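Local coordinates for nucleocapsid protein (Schmallenberg virus, PDB 4JNG) that binds and encapsidates the viral genomic RNA, shielding it from nucleases and forming the helical nucleocapsid that serves as template for transcription and replication, at residues Ile122-Pro125 against Leu126-Val129; Glu149-Leu152 against Asp153-Phe157; Asn171-Val174 against Asn175-Lys178. One frame throughout, in Å; residues are numbered along the deposited sequence.

Interaction 1: Ile122-Pro125 against Leu126-Val129; sequences IVMP and LAEV. With nucleotides of chain A.
The carbonyl oxygen of Met124 is the hub of the turn: the chain folds back on it, and it takes weak hydrogen bonds from the amides of both Ala127 and Glu128. The second is the straighter, Glu128 N to Met124 O at 3.3 Å with an N-H...O angle of 162°, against 130° for Ala127. This follows directly on helix 112-121, which Ile122 leaves, and starts the helical run of 127-129. On the protein side Met124 CG lies 4.0 Å from Ala127 CB, a small apolar pairing placed against Tyr141 of helix 138-142, whose hydroxyl also bonds Met124 N. Glu128 arches over the same carbonyl, its CG coming to 3.6 Å from Met124 O.

The other side of the turn faces the RNA, chain A. Val123 turns CG1 anti to its backbone N (chi1 -173°), and that methyl meets the base of U30 of chain A, 3.5 Å from its O2. Pro125 sits against the sugar of the same nucleotide, CB being 3.4 Å from C5' of U30, while CG faces O2 of U29 of chain A. Leu126 splits its two methyls between successive bases: CD1 is 3.6 Å from N3 of U29, and CD2 approaches C2 of U28 of chain A.

These side chains meet bases and sugars with carbon atoms, so the turn offers the RNA an apolar surface. Arg166, about 5 Å from Leu126 between side chains, and Lys48, about 8 Å away, both bind RNA and probably supply positive charge for the phosphates.

Interaction 2: Glu149-Leu152 against Asp153-Phe157; sequences EMFL and DAFDF
Phe151 and Phe155, four residues apart, lie side by side and point the same way. Each has CG anti to the carbonyl carbon (chi1 -52° and -63°), which sets the ring of Phe155 alongside the CB of Phe151, with CD2 of Phe155 3.9 Å from that CB. The ring also meets the backbone: Phe155 CD2 is 3.3 Å from Phe151 O, the same oxygen that accepts Phe155 N at 3.1 Å, the donor nearly along the C=O axis. Met150 CB covers one face of the Phe151 ring, 3.9 Å above its centre, and Ala154 CB fills in beside Phe151 CB at 4.0 Å.

The helix-like turn closes with the bonding pattern of a Schellman motif. Phe157 N reaches back to Leu152 O at 2.9 Å, almost straight at 176° and on a lone pair in the carbonyl plane, outside a weak Asp156 N to Asp153 O bond that closes a type I turn; Asp156 takes the left-handed conformation at the reversal. Phe157 is at once the N-cap residue of helix 158-168.

Leu152 and Phe157 cross at about a right angle, with Leu152 CG 4.2 Å from Phe157 CD1. Leu152 is bent out of the usual staggered shape, its chi2 nearly eclipsed, and it also packs on Pro159 and Leu160 of that helix. The Phe157 ring also stacks with Tyr185.

Interaction 3: Asn171-Val174 against Asn175-Lys178; sequences NMDV and NFMK. With nucleotides of chain A.
Met172 and Phe176 make a Met-aromatic contact at the turn that leads into helix 177-181, and the same phenyl ring is inserted between two bases of the bound RNA, chain A. Starting at Phe176 CB, the first neighbour is the sulfur of Met172, 3.9 Å away; that sulfur stands oblique to the ring, 5.0 Å from its centroid. CG is beside the backbone N and anti to the carbonyl carbon (chi1 -68°), which carries the ring out to the nucleotides. From there the two edges part. CD1 and CE1 lie against the base of U27 of chain A, CE1 being 3.3 Å from its N1. CD2 faces the protein, with Asp173 O at the ring edge in plane, 3.6 Å from CD2, and CE2 lies between Asp173 CB and the U27 sugar. CZ, the tip, reaches that sugar near O4'. On the opposite face U26 of chain A comes in, its N3 closest to CE1, 3.4 Å above the ring plane and offset toward the rim. The model is too tight where the Met172 methyl meets U27, so its exact position is doubtful.

Asp173 and Asn175 cross with carboxylate and amide planes 89° apart. Asp173 OD2 lies 3.1 Å from Asn175 CB, and no hydrogen bond joins the pair. Met177 turns back to Glu163, Met164 and Val167, packing the turn onto helix 158-168. Lys178, which binds RNA, runs extended before bending at chi3 (75°), and its NZ donates a 2.9 Å hydrogen bond to O4 of U25 of chain A.

In the fold
Following the chain from the N terminus, interaction 1 comes first, just after helix 112-121, and turns the loop toward helix 138-142. Interaction 2 is a tight turn at the end of the loop between helices 138-142 and 158-168, with Phe157 as N-cap of the latter. Interaction 3 follows on the far side of helix 158-168 and begins helix 177-181. The three are strictly in series: none nests in or crosses another, and their nearest atoms stay about 7 to 8 Å apart, with centres about 18 to 20 Å apart. Interactions 1 and 3 both face the RNA, at U28-U30 and U25-U27 respectively, whereas interaction 2 joins helices 20-31, 93-110 and 158-168, about 5 Å from the nucleic acid.

Interaction 1: Ile122-Pro125 against Leu126-Val129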
loop_
_atom_site.group_PDB
_atom_site.type_symbol
_atom_site.label_atom_id
_atom_site.label_comp_id
_atom_site.label_asym_id
_atom_site.label_seq_id
_atom_site.Cartn_x
_atom_site.Cartn_y
_atom_site.Cartn_z
ATOM N N ILE B 122 7.235 -35.049 3.364
ATOM C CA ILE B 122 6.342 -33.916 3.048
ATOM C C ILE B 122 6.102 -32.952 4.211
ATOM O O ILE B 122 5.755 -33.359 5.326
ATOM C CB ILE B 122 4.997 -34.418 2.487
ATOM C CG1 ILE B 122 5.248 -35.211 1.204
ATOM C CG2 ILE B 122 4.043 -33.258 2.205
ATOM C CD1 ILE B 122 4.071 -36.045 0.764
ATOM N N VAL B 123 6.259 -31.662 3.912
ATOM C CA VAL B 123 6.147 -30.596 4.887
ATOM C C VAL B 123 4.995 -29.668 4.500
ATOM O O VAL B 123 4.922 -29.205 3.371
ATOM C CB VAL B 123 7.463 -29.800 4.958
ATOM C CG1 VAL B 123 7.415 -28.800 6.091
ATOM C CG2 VAL B 123 8.646 -30.744 5.162
ATOM N N MET B 124 4.094 -29.413 5.438
ATOM C CA MET B 124 2.982 -28.478 5.224
ATOM C C MET B 124 3.243 -27.247 6.085
ATOM O O MET B 124 2.842 -27.204 7.250
ATOM C CB MET B 124 1.647 -29.133 5.592
ATOM C CG MET B 124 0.391 -28.371 5.164
ATOM S SD MET B 124 0.146 -28.203 3.378
ATOM C CE MET B 124 0.383 -29.894 2.830
ATOM N N PRO B 125 3.941 -26.247 5.524
ATOM C CA PRO B 125 4.126 -25.001 6.252
ATOM C C PRO B 125 2.843 -24.193 6.234
ATOM O O PRO B 125 2.592 -23.446 5.299
ATOM C CB PRO B 125 5.238 -24.289 5.473
ATOM C CG PRO B 125 5.611 -25.174 4.345
ATOM C CD PRO B 125 4.508 -26.161 4.174
ATOM N N LEU B 126 2.042 -24.368 7.273
ATOM C CA LEU B 126 0.700 -23.786 7.381
ATOM C C LEU B 126 0.030 -24.537 8.519
ATOM O O LEU B 126 -0.625 -23.946 9.378
ATOM C CB LEU B 126 -0.113 -23.953 6.086
ATOM C CG LEU B 126 -0.143 -22.767 5.127
ATOM C CD1 LEU B 126 -0.184 -23.205 3.670
ATOM C CD2 LEU B 126 -1.329 -21.874 5.444
ATOM N N ALA B 127 0.194 -25.857 8.484
ATOM C CA ALA B 127 -0.168 -26.730 9.582
ATOM C C ALA B 127 0.790 -26.528 10.741
ATOM O O ALA B 127 0.360 -26.411 11.888
ATOM C CB ALA B 127 -0.131 -28.189 9.128
ATOM N N GLU B 128 2.086 -26.493 10.429
ATOM C CA GLU B 128 3.134 -26.455 11.445
ATOM C C GLU B 128 3.007 -25.260 12.364
ATOM O O GLU B 128 2.988 -25.406 13.590
ATOM C CB GLU B 128 4.528 -26.434 10.796
ATOM C CG GLU B 128 4.930 -27.714 10.078
ATOM C CD GLU B 128 4.959 -28.922 10.994
ATOM O OE1 GLU B 128 4.111 -29.008 11.908
ATOM O OE2 GLU B 128 5.825 -29.799 10.797
ATOM N N VAL B 129 2.891 -24.079 11.768
ATOM C CA VAL B 129 2.919 -22.842 12.542
ATOM C C VAL B 129 1.725 -22.754 13.503
ATOM O O VAL B 129 1.731 -21.947 14.435
ATOM C CB VAL B 129 3.054 -21.596 11.630
ATOM C CG1 VAL B 129 4.346 -21.676 10.822
ATOM C CG2 VAL B 129 1.854 -21.434 10.703
ATOM P P U A 29 2.843 -16.665 7.297
ATOM O OP1 U A 29 3.856 -16.441 8.360
ATOM O OP2 U A 29 2.802 -15.759 6.120
ATOM O "O5'" U A 29 2.967 -18.155 6.750
ATOM C "C5'" U A 29 3.280 -19.251 7.628
ATOM C "C4'" U A 29 4.064 -20.296 6.875
ATOM O "O4'" U A 29 3.261 -20.780 5.760
ATOM C "C3'" U A 29 5.382 -19.815 6.272
ATOM O "O3'" U A 29 6.385 -20.824 6.376
ATOM C "C2'" U A 29 5.004 -19.550 4.818
ATOM O "O2'" U A 29 6.070 -19.562 3.893
ATOM C "C1'" U A 29 4.012 -20.683 4.568
ATOM N N1 U A 29 3.092 -20.463 3.441
ATOM C C2 U A 29 2.793 -21.542 2.630
ATOM O O2 U A 29 3.237 -22.661 2.823
ATOM N N3 U A 29 1.947 -21.262 1.585
ATOM C C4 U A 29 1.384 -20.044 1.272
ATOM O O4 U A 29 0.641 -19.953 0.293
ATOM C C5 U A 29 1.747 -18.976 2.152
ATOM C C6 U A 29 2.566 -19.215 3.182
ATOM P P U A 30 7.780 -20.543 7.135
ATOM O OP1 U A 30 7.650 -19.293 7.925
ATOM O OP2 U A 30 8.872 -20.677 6.135
ATOM O "O5'" U A 30 7.875 -21.755 8.165
ATOM C "C5'" U A 30 7.153 -22.962 7.895
ATOM C "C4'" U A 30 7.608 -24.113 8.763
ATOM O "O4'" U A 30 7.565 -25.327 7.960
ATOM C "C3'" U A 30 9.021 -24.053 9.338
ATOM O "O3'" U A 30 9.039 -23.452 10.633
ATOM C "C2'" U A 30 9.386 -25.529 9.438
ATOM O "O2'" U A 30 8.846 -26.161 10.581
ATOM C "C1'" U A 30 8.739 -26.088 8.175
ATOM N N1 U A 30 9.593 -25.986 6.982
ATOM C C2 U A 30 10.464 -27.029 6.730
ATOM O O2 U A 30 10.537 -28.016 7.441
ATOM N N3 U A 30 11.234 -26.878 5.605
ATOM C C4 U A 30 11.235 -25.814 4.730
ATOM O O4 U A 30 11.996 -25.827 3.761
ATOM C C5 U A 30 10.316 -24.769 5.064
ATOM C C6 U A 30 9.545 -24.888 6.151
ATOM P P U A 28 -0.223 -13.187 4.610
ATOM O OP1 U A 28 0.622 -12.271 5.416
ATOM O OP2 U A 28 0.226 -13.587 3.254
ATOM O "O5'" U A 28 -0.483 -14.493 5.488
ATOM C "C5'" U A 28 -0.580 -14.407 6.922
ATOM C "C4'" U A 28 -0.799 -15.775 7.524
ATOM O "O4'" U A 28 -2.048 -16.332 7.049
ATOM C "C3'" U A 28 0.242 -16.822 7.165
ATOM O "O3'" U A 28 1.399 -16.671 7.977
ATOM C "C2'" U A 28 -0.512 -18.130 7.383
ATOM O "O2'" U A 28 -0.445 -18.630 8.703
ATOM C "C1'" U A 28 -1.941 -17.744 6.982
ATOM N N1 U A 28 -2.294 -18.169 5.620
ATOM C C2 U A 28 -3.144 -19.247 5.479
ATOM O O2 U A 28 -3.609 -19.854 6.431
ATOM N N3 U A 28 -3.435 -19.589 4.182
ATOM C C4 U A 28 -2.972 -18.979 3.036
ATOM O O4 U A 28 -3.326 -19.406 1.936
ATOM C C5 U A 28 -2.095 -17.872 3.263
ATOM C C6 U A 28 -1.791 -17.516 4.517
#

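Interaction 2: Glu149-Leu152 against Asp153-Phe157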
loop_
_atom_site.group_PDB
_atom_site.type_symbol
_atom_site.label_atom_id
_atom_site.label_comp_id
_atom_site.label_asym_id
_atom_site.label_seq_id
_atom_site.Cartn_x
_atom_site.Cartn_y
_atom_site.Cartn_z
ATOM N N GLU B 149 -10.225 -27.624 1.108
ATOM C CA GLU B 149 -11.656 -27.347 1.350
ATOM C C GLU B 149 -12.599 -27.852 0.236
ATOM O O GLU B 149 -13.807 -27.978 0.443
ATOM C CB GLU B 149 -11.876 -25.853 1.641
ATOM C CG GLU B 149 -11.851 -24.917 0.437
ATOM C CD GLU B 149 -10.477 -24.715 -0.181
ATOM O OE1 GLU B 149 -9.431 -24.978 0.466
ATOM O OE2 GLU B 149 -10.456 -24.278 -1.343
ATOM N N MET B 150 -12.044 -28.148 -0.937
ATOM C CA MET B 150 -12.783 -28.831 -1.997
ATOM C C MET B 150 -13.144 -30.292 -1.652
ATOM O O MET B 150 -13.947 -30.908 -2.359
ATOM C CB MET B 150 -11.944 -28.873 -3.278
ATOM C CG MET B 150 -11.574 -27.538 -3.890
ATOM S SD MET B 150 -10.818 -27.795 -5.513
ATOM C CE MET B 150 -9.137 -28.246 -5.115
ATOM N N PHE B 151 -12.542 -30.853 -0.601
ATOM C CA PHE B 151 -12.772 -32.246 -0.229
ATOM C C PHE B 151 -13.033 -32.387 1.268
ATOM O O PHE B 151 -12.280 -33.044 1.987
ATOM C CB PHE B 151 -11.558 -33.102 -0.639
ATOM C CG PHE B 151 -11.150 -32.922 -2.072
ATOM C CD1 PHE B 151 -11.957 -33.390 -3.095
ATOM C CD2 PHE B 151 -9.970 -32.274 -2.398
ATOM C CE1 PHE B 151 -11.598 -33.213 -4.420
ATOM C CE2 PHE B 151 -9.597 -32.100 -3.717
ATOM C CZ PHE B 151 -10.418 -32.565 -4.730
ATOM N N LEU B 152 -14.111 -31.772 1.744
ATOM C CA LEU B 152 -14.497 -31.900 3.152
ATOM C C LEU B 152 -14.671 -33.375 3.584
ATOM O O LEU B 152 -14.305 -33.738 4.698
ATOM C CB LEU B 152 -15.763 -31.072 3.436
ATOM C CG LEU B 152 -15.649 -29.615 3.938
ATOM C CD1 LEU B 152 -14.249 -29.018 3.959
ATOM C CD2 LEU B 152 -16.590 -28.711 3.151
ATOM N N ASP B 153 -15.181 -34.224 2.693
ATOM C CA ASP B 153 -15.348 -35.656 2.984
ATOM C C ASP B 153 -14.012 -36.365 3.255
ATOM O O ASP B 153 -13.879 -37.100 4.241
ATOM C CB ASP B 153 -16.085 -36.349 1.826
ATOM C CG ASP B 153 -16.290 -37.845 2.057
ATOM O OD1 ASP B 153 -15.293 -38.601 2.066
ATOM O OD2 ASP B 153 -17.455 -38.272 2.206
ATOM N N ALA B 154 -13.041 -36.136 2.375
ATOM C CA ALA B 154 -11.737 -36.783 2.447
ATOM C C ALA B 154 -10.887 -36.290 3.617
ATOM O O ALA B 154 -10.054 -37.046 4.141
ATOM C CB ALA B 154 -10.983 -36.586 1.141
ATOM N N PHE B 155 -11.077 -35.033 4.012
ATOM C CA PHE B 155 -10.304 -34.449 5.106
ATOM C C PHE B 155 -11.134 -34.275 6.378
ATOM O O PHE B 155 -10.795 -33.462 7.237
ATOM C CB PHE B 155 -9.680 -33.116 4.684
ATOM C CG PHE B 155 -8.684 -33.242 3.560
ATOM C CD1 PHE B 155 -7.421 -33.785 3.785
ATOM C CD2 PHE B 155 -9.005 -32.816 2.281
ATOM C CE1 PHE B 155 -6.502 -33.902 2.751
ATOM C CE2 PHE B 155 -8.093 -32.927 1.243
ATOM C CZ PHE B 155 -6.838 -33.474 1.478
ATOM N N ASP B 156 -12.213 -35.050 6.487
ATOM C CA ASP B 156 -13.009 -35.123 7.710
ATOM C C ASP B 156 -13.277 -33.734 8.283
ATOM O O ASP B 156 -12.962 -33.459 9.440
ATOM C CB ASP B 156 -12.294 -36.012 8.741
ATOM C CG ASP B 156 -12.211 -37.464 8.304
ATOM O OD1 ASP B 156 -13.221 -38.006 7.801
ATOM O OD2 ASP B 156 -11.135 -38.074 8.478
ATOM N N PHE B 157 -13.817 -32.861 7.432
ATOM C CA PHE B 157 -14.244 -31.502 7.800
ATOM C C PHE B 157 -13.156 -30.548 8.310
ATOM O O PHE B 157 -13.463 -29.414 8.660
ATOM C CB PHE B 157 -15.392 -31.558 8.827
ATOM C CG PHE B 157 -16.740 -31.828 8.220
ATOM C CD1 PHE B 157 -17.399 -30.841 7.501
ATOM C CD2 PHE B 157 -17.360 -33.063 8.384
ATOM C CE1 PHE B 157 -18.645 -31.082 6.943
ATOM C CE2 PHE B 157 -18.603 -33.310 7.831
ATOM C CZ PHE B 157 -19.248 -32.317 7.108
#

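Interaction 3: Asn171-Val174 against Asn175-Lys178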
loop_
_atom_site.group_PDB
_atom_site.type_symbol
_atom_site.label_atom_id
_atom_site.label_comp_id
_atom_site.label_asym_id
_atom_site.label_seq_id
_atom_site.Cartn_x
_atom_site.Cartn_y
_atom_site.Cartn_z
ATOM N N ASN B 171 -7.283 -12.892 13.237
ATOM C CA ASN B 171 -8.297 -11.946 12.778
ATOM C C ASN B 171 -8.382 -11.974 11.259
ATOM O O ASN B 171 -8.236 -10.950 10.584
ATOM C CB ASN B 171 -8.017 -10.548 13.328
ATOM C CG ASN B 171 -8.133 -10.492 14.840
ATOM O OD1 ASN B 171 -7.148 -10.261 15.541
ATOM N ND2 ASN B 171 -9.341 -10.721 15.353
ATOM N N MET B 172 -8.610 -13.180 10.742
ATOM C CA MET B 172 -8.796 -13.413 9.319
ATOM C C MET B 172 -10.057 -12.710 8.854
ATOM O O MET B 172 -11.130 -12.952 9.397
ATOM C CB MET B 172 -8.918 -14.923 9.040
ATOM C CG MET B 172 -9.676 -15.300 7.769
ATOM S SD MET B 172 -9.103 -16.853 7.041
ATOM C CE MET B 172 -7.523 -16.250 6.487
ATOM N N ASP B 173 -9.920 -11.860 7.841
ATOM C CA ASP B 173 -11.070 -11.288 7.160
ATOM C C ASP B 173 -12.135 -12.378 7.047
ATOM O O ASP B 173 -11.850 -13.483 6.591
ATOM C CB ASP B 173 -10.653 -10.778 5.781
ATOM C CG ASP B 173 -11.831 -10.357 4.925
ATOM O OD1 ASP B 173 -12.759 -9.700 5.447
ATOM O OD2 ASP B 173 -11.811 -10.674 3.717
ATOM N N VAL B 174 -13.354 -12.064 7.475
ATOM C CA VAL B 174 -14.416 -13.075 7.590
ATOM C C VAL B 174 -14.783 -13.666 6.225
ATOM O O VAL B 174 -15.395 -14.733 6.149
ATOM C CB VAL B 174 -15.691 -12.527 8.279
ATOM C CG1 VAL B 174 -16.541 -13.677 8.810
ATOM C CG2 VAL B 174 -15.341 -11.571 9.417
ATOM N N ASN B 175 -14.415 -12.972 5.150
ATOM C CA ASN B 175 -14.390 -13.586 3.827
ATOM C C ASN B 175 -13.330 -14.692 3.856
ATOM O O ASN B 175 -12.940 -15.127 4.937
ATOM C CB ASN B 175 -14.117 -12.540 2.737
ATOM C CG ASN B 175 -15.312 -11.634 2.481
ATOM O OD1 ASN B 175 -16.463 -12.059 2.587
ATOM N ND2 ASN B 175 -15.043 -10.380 2.126
ATOM N N PHE B 176 -12.879 -15.182 2.706
ATOM C CA PHE B 176 -12.023 -16.380 2.669
ATOM C C PHE B 176 -12.832 -17.637 3.030
ATOM O O PHE B 176 -12.618 -18.712 2.443
ATOM C CB PHE B 176 -10.792 -16.257 3.592
ATOM C CG PHE B 176 -9.782 -15.235 3.138
ATOM C CD1 PHE B 176 -8.862 -15.549 2.145
ATOM C CD2 PHE B 176 -9.737 -13.968 3.711
ATOM C CE1 PHE B 176 -7.927 -14.615 1.722
ATOM C CE2 PHE B 176 -8.803 -13.033 3.294
ATOM C CZ PHE B 176 -7.902 -13.353 2.298
ATOM N N MET B 177 -13.744 -17.507 4.000
ATOM C CA MET B 177 -14.677 -18.576 4.347
ATOM C C MET B 177 -15.786 -18.700 3.310
ATOM O O MET B 177 -16.512 -19.691 3.277
ATOM C CB MET B 177 -15.292 -18.345 5.728
ATOM C CG MET B 177 -14.409 -18.752 6.893
ATOM S SD MET B 177 -15.383 -19.200 8.340
ATOM C CE MET B 177 -15.991 -20.819 7.870
ATOM N N LYS B 178 -15.917 -17.686 2.465
ATOM C CA LYS B 178 -16.889 -17.692 1.391
ATOM C C LYS B 178 -16.892 -19.015 0.631
ATOM O O LYS B 178 -17.951 -19.626 0.455
ATOM C CB LYS B 178 -16.576 -16.547 0.435
ATOM C CG LYS B 178 -17.555 -16.393 -0.712
ATOM C CD LYS B 178 -17.148 -15.239 -1.610
ATOM C CE LYS B 178 -15.955 -15.600 -2.486
ATOM N NZ LYS B 178 -15.329 -14.394 -3.089
ATOM P P U A 27 -2.337 -12.066 -0.336
ATOM O OP1 U A 27 -1.055 -11.385 -0.647
ATOM O OP2 U A 27 -2.559 -13.454 -0.821
ATOM O "O5'" U A 27 -2.519 -12.030 1.251
ATOM C "C5'" U A 27 -3.801 -11.800 1.875
ATOM C "C4'" U A 27 -3.819 -12.222 3.336
ATOM O "O4'" U A 27 -5.098 -12.863 3.615
ATOM C "C3'" U A 27 -2.741 -13.198 3.819
ATOM O "O3'" U A 27 -1.680 -12.519 4.483
ATOM C "C2'" U A 27 -3.495 -14.074 4.817
ATOM O "O2'" U A 27 -3.587 -13.512 6.112
ATOM C "C1'" U A 27 -4.881 -14.139 4.184
ATOM N N1 U A 27 -5.023 -15.155 3.127
ATOM C C2 U A 27 -5.692 -16.325 3.438
ATOM O O2 U A 27 -6.155 -16.550 4.540
ATOM N N3 U A 27 -5.792 -17.226 2.407
ATOM C C4 U A 27 -5.304 -17.084 1.125
ATOM O O4 U A 27 -5.477 -17.988 0.307
ATOM C C5 U A 27 -4.624 -15.851 0.883
ATOM C C6 U A 27 -4.510 -14.951 1.865
ATOM P P U A 26 -4.182 -14.472 -5.103
ATOM O OP1 U A 26 -2.779 -14.153 -5.459
ATOM O OP2 U A 26 -4.519 -15.810 -4.560
ATOM O "O5'" U A 26 -4.725 -13.391 -4.058
ATOM C "C5'" U A 26 -4.213 -12.042 -4.014
ATOM C "C4'" U A 26 -4.907 -11.242 -2.928
ATOM O "O4'" U A 26 -6.344 -11.315 -3.115
ATOM C "C3'" U A 26 -4.686 -11.710 -1.495
ATOM O "O3'" U A 26 -3.525 -11.137 -0.897
ATOM C "C2'" U A 26 -5.920 -11.173 -0.773
ATOM O "O2'" U A 26 -5.774 -9.858 -0.274
ATOM C "C1'" U A 26 -6.994 -11.244 -1.861
ATOM N N1 U A 26 -7.884 -12.407 -1.722
ATOM C C2 U A 26 -9.037 -12.247 -0.979
ATOM O O2 U A 26 -9.351 -11.189 -0.460
ATOM N N3 U A 26 -9.819 -13.371 -0.877
ATOM C C4 U A 26 -9.567 -14.615 -1.418
ATOM O O4 U A 26 -10.371 -15.530 -1.233
ATOM C C5 U A 26 -8.347 -14.705 -2.159
ATOM C C6 U A 26 -7.563 -13.627 -2.278
ATOM P P U A 25 -7.588 -18.604 -7.937
ATOM O OP1 U A 25 -6.268 -19.106 -8.380
ATOM O OP2 U A 25 -8.361 -19.351 -6.917
ATOM O "O5'" U A 25 -7.363 -17.107 -7.451
ATOM C "C5'" U A 25 -6.716 -16.155 -8.304
ATOM C "C4'" U A 25 -6.972 -14.767 -7.783
ATOM O "O4'" U A 25 -8.403 -14.531 -7.718
ATOM C "C3'" U A 25 -6.485 -14.513 -6.367
ATOM O "O3'" U A 25 -5.090 -14.216 -6.396
ATOM C "C2'" U A 25 -7.370 -13.348 -5.928
ATOM O "O2'" U A 25 -6.864 -12.109 -6.372
ATOM C "C1'" U A 25 -8.688 -13.656 -6.642
ATOM N N1 U A 25 -9.752 -14.251 -5.812
ATOM C C2 U A 25 -10.613 -13.378 -5.168
ATOM O O2 U A 25 -10.505 -12.167 -5.243
ATOM N N3 U A 25 -11.600 -13.980 -4.428
ATOM C C4 U A 25 -11.818 -15.332 -4.270
ATOM O O4 U A 25 -12.757 -15.718 -3.571
ATOM C C5 U A 25 -10.892 -16.170 -4.973
ATOM C C6 U A 25 -9.918 -15.614 -5.706
#